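Local coordinates for protein TqaL (Neurospora crassa, PDB 7EEH) that belongs to the 2OG-Fe dioxygenase family of the cupin clan and binds an iron(III) ion, at residues 194-199 with 238-243. The protein carries 1 engineered substitution. Sequence-based numbering, arbitrary orientation.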
# COMPACT_ATOMS: atom_id res chain seq x y z
N THR B 194 25.71 -6.77 1.52
CA THR B 194 24.49 -7.55 1.64
C THR B 194 24.86 -8.93 2.15
O THR B 194 25.78 -9.56 1.61
CB THR B 194 23.76 -7.62 0.30
OG1 THR B 194 23.27 -6.31 -0.04
CG2 THR B 194 22.60 -8.61 0.33
N TYR B 195 24.18 -9.38 3.19
CA TYR B 195 24.48 -10.62 3.88
C TYR B 195 23.74 -11.78 3.22
O TYR B 195 22.52 -11.70 3.01
CB TYR B 195 24.09 -10.48 5.34
CG TYR B 195 24.08 -11.71 6.20
CD1 TYR B 195 22.96 -12.55 6.23
CD2 TYR B 195 25.14 -11.99 7.04
CE1 TYR B 195 22.94 -13.66 7.06
CE2 TYR B 195 25.13 -13.10 7.87
CZ TYR B 195 24.02 -13.93 7.87
OH TYR B 195 24.01 -15.02 8.71
N LEU B 196 24.46 -12.84 2.90
CA LEU B 196 23.85 -14.01 2.30
C LEU B 196 23.65 -15.16 3.28
O LEU B 196 22.69 -15.92 3.12
CB LEU B 196 24.70 -14.52 1.13
CG LEU B 196 24.81 -13.58 -0.07
CD1 LEU B 196 25.65 -14.25 -1.18
CD2 LEU B 196 23.39 -13.21 -0.54
N GLY B 197 24.52 -15.31 4.26
CA GLY B 197 24.41 -16.38 5.23
C GLY B 197 25.67 -16.43 6.08
O GLY B 197 26.61 -15.67 5.87
N SER B 198 25.66 -17.36 7.03
CA SER B 198 26.82 -17.60 7.89
C SER B 198 26.71 -18.98 8.53
O SER B 198 25.69 -19.66 8.44
CB SER B 198 26.93 -16.53 8.96
OG SER B 198 25.92 -16.70 9.94
N LYS B 199 27.79 -19.37 9.22
CA LYS B 199 27.92 -20.69 9.84
C LYS B 199 28.70 -20.55 11.14
O LYS B 199 29.85 -20.10 11.12
CB LYS B 199 28.63 -21.68 8.91
CG LYS B 199 28.42 -23.17 9.23
CD LYS B 199 29.26 -24.07 8.31
CE LYS B 199 30.77 -23.98 8.62
NZ LYS B 199 31.61 -24.92 7.81
N ARG B 238 22.69 -10.01 10.25
CA ARG B 238 22.42 -11.31 10.86
C ARG B 238 21.47 -12.19 10.06
O ARG B 238 21.48 -13.40 10.27
CB ARG B 238 21.83 -11.15 12.28
CG ARG B 238 22.41 -9.98 13.08
CD ARG B 238 21.51 -9.56 14.24
NE ARG B 238 20.97 -10.71 14.94
CZ ARG B 238 20.67 -10.72 16.23
NH1 ARG B 238 20.86 -9.64 16.97
NH2 ARG B 238 20.18 -11.83 16.79
N HIS B 239 20.66 -11.65 9.18
CA HIS B 239 19.63 -12.41 8.50
C HIS B 239 19.73 -12.19 7.00
O HIS B 239 20.09 -11.10 6.54
CB HIS B 239 18.22 -12.02 9.00
CG HIS B 239 18.05 -12.15 10.49
ND1 HIS B 239 17.83 -11.06 11.31
CD2 HIS B 239 18.07 -13.24 11.30
CE1 HIS B 239 17.72 -11.48 12.56
NE2 HIS B 239 17.87 -12.79 12.58
N PHE B 240 19.40 -13.25 6.26
CA PHE B 240 19.45 -13.27 4.81
C PHE B 240 18.96 -11.96 4.20
O PHE B 240 17.81 -11.56 4.39
CB PHE B 240 18.59 -14.43 4.28
CG PHE B 240 18.51 -14.50 2.79
CD1 PHE B 240 19.67 -14.61 2.04
CD2 PHE B 240 17.29 -14.48 2.14
CE1 PHE B 240 19.62 -14.67 0.66
CE2 PHE B 240 17.21 -14.55 0.76
CZ PHE B 240 18.39 -14.64 0.01
N LEU B 241 19.86 -11.28 3.49
CA LEU B 241 19.65 -10.06 2.70
C LEU B 241 19.63 -8.79 3.54
O LEU B 241 19.30 -7.74 2.99
CB LEU B 241 18.37 -10.11 1.85
CG LEU B 241 18.35 -11.16 0.73
CD1 LEU B 241 17.01 -11.16 0.01
CD2 LEU B 241 19.49 -10.91 -0.25
N ASP B 242 19.94 -8.85 4.84
CA ASP B 242 20.36 -7.65 5.56
C ASP B 242 21.34 -6.86 4.70
O ASP B 242 22.33 -7.41 4.21
CB ASP B 242 21.02 -8.02 6.88
CG ASP B 242 20.00 -8.35 8.00
OD1 ASP B 242 18.77 -8.21 7.80
OD2 ASP B 242 20.46 -8.73 9.10
N THR B 243 21.07 -5.56 4.52
CA THR B 243 21.80 -4.73 3.56
C THR B 243 22.13 -3.37 4.17
O THR B 243 21.23 -2.66 4.64
CB THR B 243 21.01 -4.54 2.26
OG1 THR B 243 20.91 -5.78 1.55
CG2 THR B 243 21.71 -3.55 1.35
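Backbone hydrogen bonds join Y195 to the type II turn H239–D242 through both its backbone N and its backbone O. Y195 N donates to D242 O at 2.9 Å, nearly in line with the carbonyl (C=O...N 163°), and L241 N reaches Y195 O at 2.7 Å. T194 and T243 then form an antiparallel non-hydrogen-bonded pair, their side chains on the same sheet face. Here the hydroxyls form a relay: T194 OG1 donates to T243 OG1 (2.9 Å), which donates to L241 O from above the carbonyl plane.

The turn is braced from within. D242 OD2 accepts R238 N on its anti side (2.8 Å) and H239 N from above the carboxylate plane.

Both rings pack mainly on backbone. With CG anti to its backbone N (chi1 169°), the Y195 ring meets the turn at its edge, F240 CA in plane, while R238 C and G197 N lie over opposite faces toward the rim. Y195 OH and S198 OG are hydrogen-bonded (2.8 Å), which would limit movement of the ring's outer end. The F240 ring turns its edge to L196 O, with CD1 3.5 Å away; its CE1 meets L196 CD2 (4.2 Å).

The turn thus leads into strand 243-247, antiparallel to strand 190-199 in the main sheet, T194's side chain about 14 Å from the iron(III) ion. Strand 267-277 flanks the other edge, L196 and G197 forming a classic bulge opposite D270, while L241 packs against helices 38-48 and 52-58.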